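Local coordinates for protein metallo-carboxypeptidase (Pseudomonas aeruginosa, PDB 4A39) that probably removes C-terminal residues from proteins or peptides as a zinc-dependent carboxypeptidase of the M14 family, related to the cytosolic carboxypeptidases of mammals, at residues E300-F303 with R304-M308; H273-E276 with E277-H280. One frame throughout, in Å; residues are numbered along the deposited sequence.

Interaction 1 of 2, residues E300-F303 with R304-M308; sequences EQRF and REELM
Phe303 and Leu307 pack side by side, one turn apart on helix 294-308, and point the same way. Phe303 CE1 lies 3.7 Å from Leu307 CD2, and the methyl approaches the ring obliquely. Both side chains leave with CG anti to the backbone N (chi1 -177° for Phe303), which sets them alongside each other. This is the tight, buried side. Helix 366-383 covers it through Thr379, which touches both residues, and the Phe303 ring also meets Phe345 of strand 343-350. Glu300 is buried too. Its carboxylate is taken up by Tyr292 and the backbone N of Cys286. Arg304 runs extended past the Glu300 carbonyl, and its NH2 bonds to the backbone O of Ala283. Glu300 OE1 is 4.3 Å from Arg304 NH1 but well out of the guanidinium plane, so any attraction is probably of charge alone.

Arg302 and Glu306 form a bridge at the margin of the buried side. Arg302 NH1 donates to Glu306 OE2 at 2.9 Å, in a salt bridge. The oxygen sits at the guanidinium edge, near its plane, and is met on its anti side. The two planes stand 80° apart, so the groups do not pair flat. Each has a further partner: Glu386 for Arg302 NE and Arg310 for Glu306 OE1.

The solvent side belongs to Gln301 and Glu305, joined through the backbone by Glu305 N to Gln301 O (3.0 Å). Leu307 N to Phe303 O (2.9 Å) is its buried counterpart. This is the i to i+4 pattern of an amphipathic alpha-helix, packed against the sheet of an M14 carboxypeptidase domain.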
loop_
_atom_site.group_PDB
_atom_site.type_symbol
_atom_site.label_atom_id
_atom_site.label_comp_id
_atom_site.label_asym_id
_atom_site.label_seq_id
_atom_site.Cartn_x
_atom_site.Cartn_y
_atom_site.Cartn_z
ATOM N N GLU A 300 -9.517 3.879 -19.170
ATOM C CA GLU A 300 -8.436 3.106 -18.569
ATOM C C GLU A 300 -7.189 3.265 -19.434
ATOM O O GLU A 300 -6.089 3.437 -18.917
ATOM C CB GLU A 300 -8.825 1.625 -18.439
ATOM C CG GLU A 300 -10.022 1.390 -17.525
ATOM C CD GLU A 300 -10.282 -0.080 -17.238
ATOM O OE1 GLU A 300 -9.839 -0.929 -18.036
ATOM O OE2 GLU A 300 -10.941 -0.387 -16.215
ATOM N N GLN A 301 -7.373 3.237 -20.752
ATOM C CA GLN A 301 -6.264 3.389 -21.693
ATOM C C GLN A 301 -5.643 4.773 -21.500
ATOM O O GLN A 301 -4.419 4.912 -21.414
ATOM C CB GLN A 301 -6.777 3.239 -23.133
ATOM C CG GLN A 301 -5.771 2.711 -24.148
ATOM C CD GLN A 301 -4.582 3.618 -24.352
ATOM O OE1 GLN A 301 -4.733 4.799 -24.662
ATOM N NE2 GLN A 301 -3.384 3.066 -24.196
ATOM N N ARG A 302 -6.495 5.793 -21.423
ATOM C CA ARG A 302 -6.045 7.171 -21.228
ATOM C C ARG A 302 -5.212 7.335 -19.953
ATOM O O ARG A 302 -4.143 7.949 -19.970
ATOM C CB ARG A 302 -7.256 8.107 -21.166
ATOM C CG ARG A 302 -7.969 8.306 -22.494
ATOM C CD ARG A 302 -7.210 9.277 -23.379
ATOM N NE ARG A 302 -7.133 10.607 -22.783
ATOM C CZ ARG A 302 -6.003 11.290 -22.623
ATOM N NH1 ARG A 302 -4.844 10.767 -23.018
ATOM N NH2 ARG A 302 -6.025 12.496 -22.071
ATOM N N PHE A 303 -5.713 6.785 -18.851
ATOM C CA PHE A 303 -5.039 6.865 -17.558
ATOM C C PHE A 303 -3.658 6.212 -17.586
ATOM O O PHE A 303 -2.671 6.799 -17.131
ATOM C CB PHE A 303 -5.898 6.192 -16.480
ATOM C CG PHE A 303 -5.324 6.288 -15.094
ATOM C CD1 PHE A 303 -4.397 5.349 -14.644
ATOM C CD2 PHE A 303 -5.705 7.315 -14.237
ATOM C CE1 PHE A 303 -3.856 5.429 -13.366
ATOM C CE2 PHE A 303 -5.171 7.405 -12.954
ATOM C CZ PHE A 303 -4.242 6.457 -12.517
ATOM N N ARG A 304 -3.592 4.991 -18.107
ATOM C CA ARG A 304 -2.327 4.268 -18.171
ATOM C C ARG A 304 -1.287 4.977 -19.036
ATOM O O ARG A 304 -0.117 5.059 -18.670
ATOM C CB ARG A 304 -2.549 2.849 -18.708
ATOM C CG ARG A 304 -3.150 1.877 -17.704
ATOM C CD ARG A 304 -3.277 0.486 -18.311
ATOM N NE ARG A 304 -3.709 -0.517 -17.342
ATOM C CZ ARG A 304 -4.801 -1.263 -17.478
ATOM N NH1 ARG A 304 -5.581 -1.116 -18.543
ATOM N NH2 ARG A 304 -5.116 -2.154 -16.547
ATOM N N GLU A 305 -1.738 5.502 -20.173
ATOM C CA GLU A 305 -0.852 6.199 -21.110
ATOM C C GLU A 305 -0.298 7.491 -20.522
ATOM O O GLU A 305 0.904 7.769 -20.617
ATOM C CB GLU A 305 -1.603 6.501 -22.410
ATOM C CG GLU A 305 -0.692 6.803 -23.594
ATOM C CD GLU A 305 -1.439 6.833 -24.915
ATOM O OE1 GLU A 305 -2.615 6.407 -24.951
ATOM O OE2 GLU A 305 -0.842 7.277 -25.922
ATOM N N GLU A 306 -1.167 8.288 -19.912
ATOM C CA GLU A 306 -0.743 9.549 -19.323
ATOM C C GLU A 306 0.139 9.337 -18.093
ATOM O O GLU A 306 1.073 10.102 -17.860
ATOM C CB GLU A 306 -1.959 10.407 -18.958
ATOM C CG GLU A 306 -2.775 10.880 -20.162
ATOM C CD GLU A 306 -2.065 11.926 -21.014
ATOM O OE1 GLU A 306 -0.912 12.300 -20.706
ATOM O OE2 GLU A 306 -2.674 12.381 -22.004
ATOM N N LEU A 307 -0.138 8.297 -17.311
ATOM C CA LEU A 307 0.671 8.042 -16.124
ATOM C C LEU A 307 2.042 7.483 -16.493
ATOM O O LEU A 307 3.044 7.809 -15.860
ATOM C CB LEU A 307 -0.042 7.080 -15.174
ATOM C CG LEU A 307 0.709 6.735 -13.882
ATOM C CD1 LEU A 307 1.131 8.005 -13.156
ATOM C CD2 LEU A 307 -0.184 5.886 -12.997
ATOM N N MET A 308 2.085 6.644 -17.523
ATOM C CA MET A 308 3.350 6.066 -17.954
ATOM C C MET A 308 4.262 7.164 -18.504
ATOM O O MET A 308 5.489 7.072 -18.418
ATOM C CB MET A 308 3.100 4.984 -19.014
ATOM C CG MET A 308 4.357 4.266 -19.498
ATOM S SD MET A 308 3.975 2.770 -20.450
ATOM C CE MET A 308 5.243 1.679 -19.873
#

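Interaction 2 of 2, residues H273-E276 with E277-H280; sequences HGDE and EIPH. With ZN (zinc ion), chain C; GEM ((2-guanidinoethylmercapto)succinic acid), chain D.
The His273 ring has the sulfur of the bound inhibitor, (2-guanidinoethylmercapto)succinic acid, over one face. S7 stands 3.6 Å above the ring plane, over its centre. At the ring edge, ND1 binds the zinc ion at 2.2 Å, and NE2 is hydrogen-bonded to Asp271. Held at both nitrogens, the ring has its rotation fixed; the Asp271 bond would probably also strengthen ND1 as a ligand. The His280 ring has Ile278 CG2 at its edge, in plane, and stacks with His317. The inhibitor reaches the same zinc through O13, also at 2.2 Å. The other oxygen of that inhibitor carboxylate, O12, lies 3.3 Å from His273 CB.

Across the turn, the carboxylate of Asp275 does the touching. Ile278 N donates to Asp275 OD2 at 2.7 Å, nearly straight at 174°, and the donor comes nearly along the C-O axis. The Asp275 side chain has CG anti to the backbone N (chi1 -173°), which swings OD2 toward the backbone N of Ile278. Ile278 CB also rests close to this oxygen.

Strand 268-275 ends here, in the central sheet of the zinc carboxypeptidase fold. His180 and Glu183 complete the protein's share of the metal site. Gly274 N is hydrogen-bonded to Glu183, a zinc ligand, and so helps to position it. Strand 343-350 pairs alongside and brings Glu348, the predicted proton donor/acceptor, next to Asp275.

A water sits between the Asp275 and Glu276 carboxylates and the backbone N of Glu277. It accepts from Glu277 N at 3.1 Å and lies 3.0 Å from both Asp275 OD1 and Glu276 OE1. Tyr319, a residue of the ligand pocket, is hydrogen-bonded to Asp275 OD1. The Glu277 carboxylate leads away from the turn to His79.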
loop_
_atom_site.group_PDB
_atom_site.type_symbol
_atom_site.label_atom_id
_atom_site.label_comp_id
_atom_site.label_asym_id
_atom_site.label_seq_id
_atom_site.Cartn_x
_atom_site.Cartn_y
_atom_site.Cartn_z
ATOM N N HIS A 273 -2.452 -0.655 -3.532
ATOM C CA HIS A 273 -1.918 -1.931 -3.041
ATOM C C HIS A 273 -0.437 -2.125 -3.380
ATOM O O HIS A 273 0.204 -1.276 -3.993
ATOM C CB HIS A 273 -2.669 -3.103 -3.687
ATOM C CG HIS A 273 -4.101 -3.238 -3.268
ATOM N ND1 HIS A 273 -4.536 -4.248 -2.436
ATOM C CD2 HIS A 273 -5.204 -2.529 -3.604
ATOM C CE1 HIS A 273 -5.844 -4.157 -2.281
ATOM N NE2 HIS A 273 -6.275 -3.122 -2.979
ATOM N N GLY A 274 0.079 -3.284 -2.979
ATOM C CA GLY A 274 1.457 -3.644 -3.261
ATOM C C GLY A 274 1.481 -5.107 -3.663
ATOM O O GLY A 274 0.739 -5.913 -3.100
ATOM N N ASP A 275 2.311 -5.457 -4.645
ATOM C CA ASP A 275 2.405 -6.841 -5.096
ATOM C C ASP A 275 3.781 -7.404 -4.773
ATOM O O ASP A 275 4.803 -6.821 -5.125
ATOM C CB ASP A 275 2.159 -6.951 -6.601
ATOM C CG ASP A 275 2.083 -8.396 -7.068
ATOM O OD1 ASP A 275 1.036 -9.042 -6.856
ATOM O OD2 ASP A 275 3.082 -8.892 -7.629
ATOM N N GLU A 276 3.784 -8.555 -4.109
ATOM C CA GLU A 276 5.008 -9.223 -3.690
ATOM C C GLU A 276 5.857 -9.783 -4.825
ATOM O O GLU A 276 7.086 -9.667 -4.814
ATOM C CB GLU A 276 4.658 -10.367 -2.719
ATOM C CG GLU A 276 3.961 -9.921 -1.425
ATOM C CD GLU A 276 2.438 -9.871 -1.525
ATOM O OE1 GLU A 276 1.893 -9.807 -2.645
ATOM O OE2 GLU A 276 1.781 -9.880 -0.464
ATOM N N GLU A 277 5.189 -10.370 -5.808
ATOM C CA GLU A 277 5.848 -11.032 -6.933
ATOM C C GLU A 277 6.390 -10.206 -8.096
ATOM O O GLU A 277 7.554 -10.346 -8.477
ATOM C CB GLU A 277 4.883 -12.084 -7.489
ATOM C CG GLU A 277 5.333 -12.808 -8.754
ATOM C CD GLU A 277 6.406 -13.837 -8.486
ATOM O OE1 GLU A 277 6.245 -14.623 -7.526
ATOM O OE2 GLU A 277 7.404 -13.868 -9.239
ATOM N N ILE A 278 5.550 -9.356 -8.662
ATOM C CA ILE A 278 5.924 -8.571 -9.836
ATOM C C ILE A 278 6.785 -7.342 -9.557
ATOM O O ILE A 278 6.373 -6.437 -8.839
ATOM C CB ILE A 278 4.653 -8.155 -10.593
ATOM C CG1 ILE A 278 3.882 -9.413 -11.003
ATOM C CG2 ILE A 278 5.002 -7.300 -11.811
ATOM C CD1 ILE A 278 2.492 -9.137 -11.565
ATOM N N PRO A 279 7.999 -7.299 -10.139
ATOM C CA PRO A 279 8.916 -6.174 -9.941
ATOM C C PRO A 279 8.659 -5.027 -10.922
ATOM O O PRO A 279 9.553 -4.612 -11.656
ATOM C CB PRO A 279 10.279 -6.817 -10.150
ATOM C CG PRO A 279 9.996 -7.754 -11.289
ATOM C CD PRO A 279 8.658 -8.382 -10.896
ATOM N N HIS A 280 7.420 -4.533 -10.930
ATOM C CA HIS A 280 7.009 -3.436 -11.809
ATOM C C HIS A 280 5.771 -2.765 -11.227
ATOM O O HIS A 280 4.927 -3.431 -10.637
ATOM C CB HIS A 280 6.622 -3.965 -13.200
ATOM C CG HIS A 280 7.721 -4.693 -13.908
ATOM N ND1 HIS A 280 8.738 -4.042 -14.574
ATOM C CD2 HIS A 280 7.981 -6.016 -14.025
ATOM C CE1 HIS A 280 9.575 -4.934 -15.072
ATOM N NE2 HIS A 280 9.140 -6.138 -14.754
HETATM ZN ZN ZN C . -3.343 -5.827 -1.576
HETATM C C8 GEM D . -5.375 -7.817 -5.307
HETATM S S7 GEM D . -5.915 -6.072 -5.416
HETATM C C6 GEM D . -6.617 -6.043 -7.105
HETATM C C5 GEM D . -5.975 -7.034 -8.080
HETATM N N3 GEM D . -6.358 -8.411 -7.742
HETATM C C1 GEM D . -7.103 -9.113 -8.594
HETATM N N4 GEM D . -7.501 -8.552 -9.733
HETATM N N2 GEM D . -7.460 -10.361 -8.312
HETATM C C9 GEM D . -6.047 -8.541 -4.138
HETATM O O14 GEM D . -6.923 -7.920 -3.495
HETATM O O15 GEM D . -5.667 -9.708 -3.910
HETATM C C10 GEM D . -3.852 -7.913 -5.199
HETATM C C11 GEM D . -3.324 -7.230 -3.935
HETATM O O12 GEM D . -2.408 -6.390 -4.074
HETATM O O13 GEM D . -3.838 -7.576 -2.851
HETATM O O HOH W 1 2.238 -11.199 -5.233
#

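In the fold
Interaction 2 comes first along the chain. It closes the turn that follows strand 268-275, where the chain leaves the zinc site for strand 282-284 at the sheet edge. Helix 294-308 comes next, and interaction 1 spans its last two turns or so. The two are in series, so they neither nest nor cross. Their centres are 19 Å apart, with nearest atoms about 9 Å apart. Strand 343-350 connects them: it pairs with strand 268-275 beside the metal site, and its Phe345 packs against the helix. Interaction 2 therefore belongs to the active-site end of the sheet, while interaction 1 joins an outer helix to the sheet and helix 366-383.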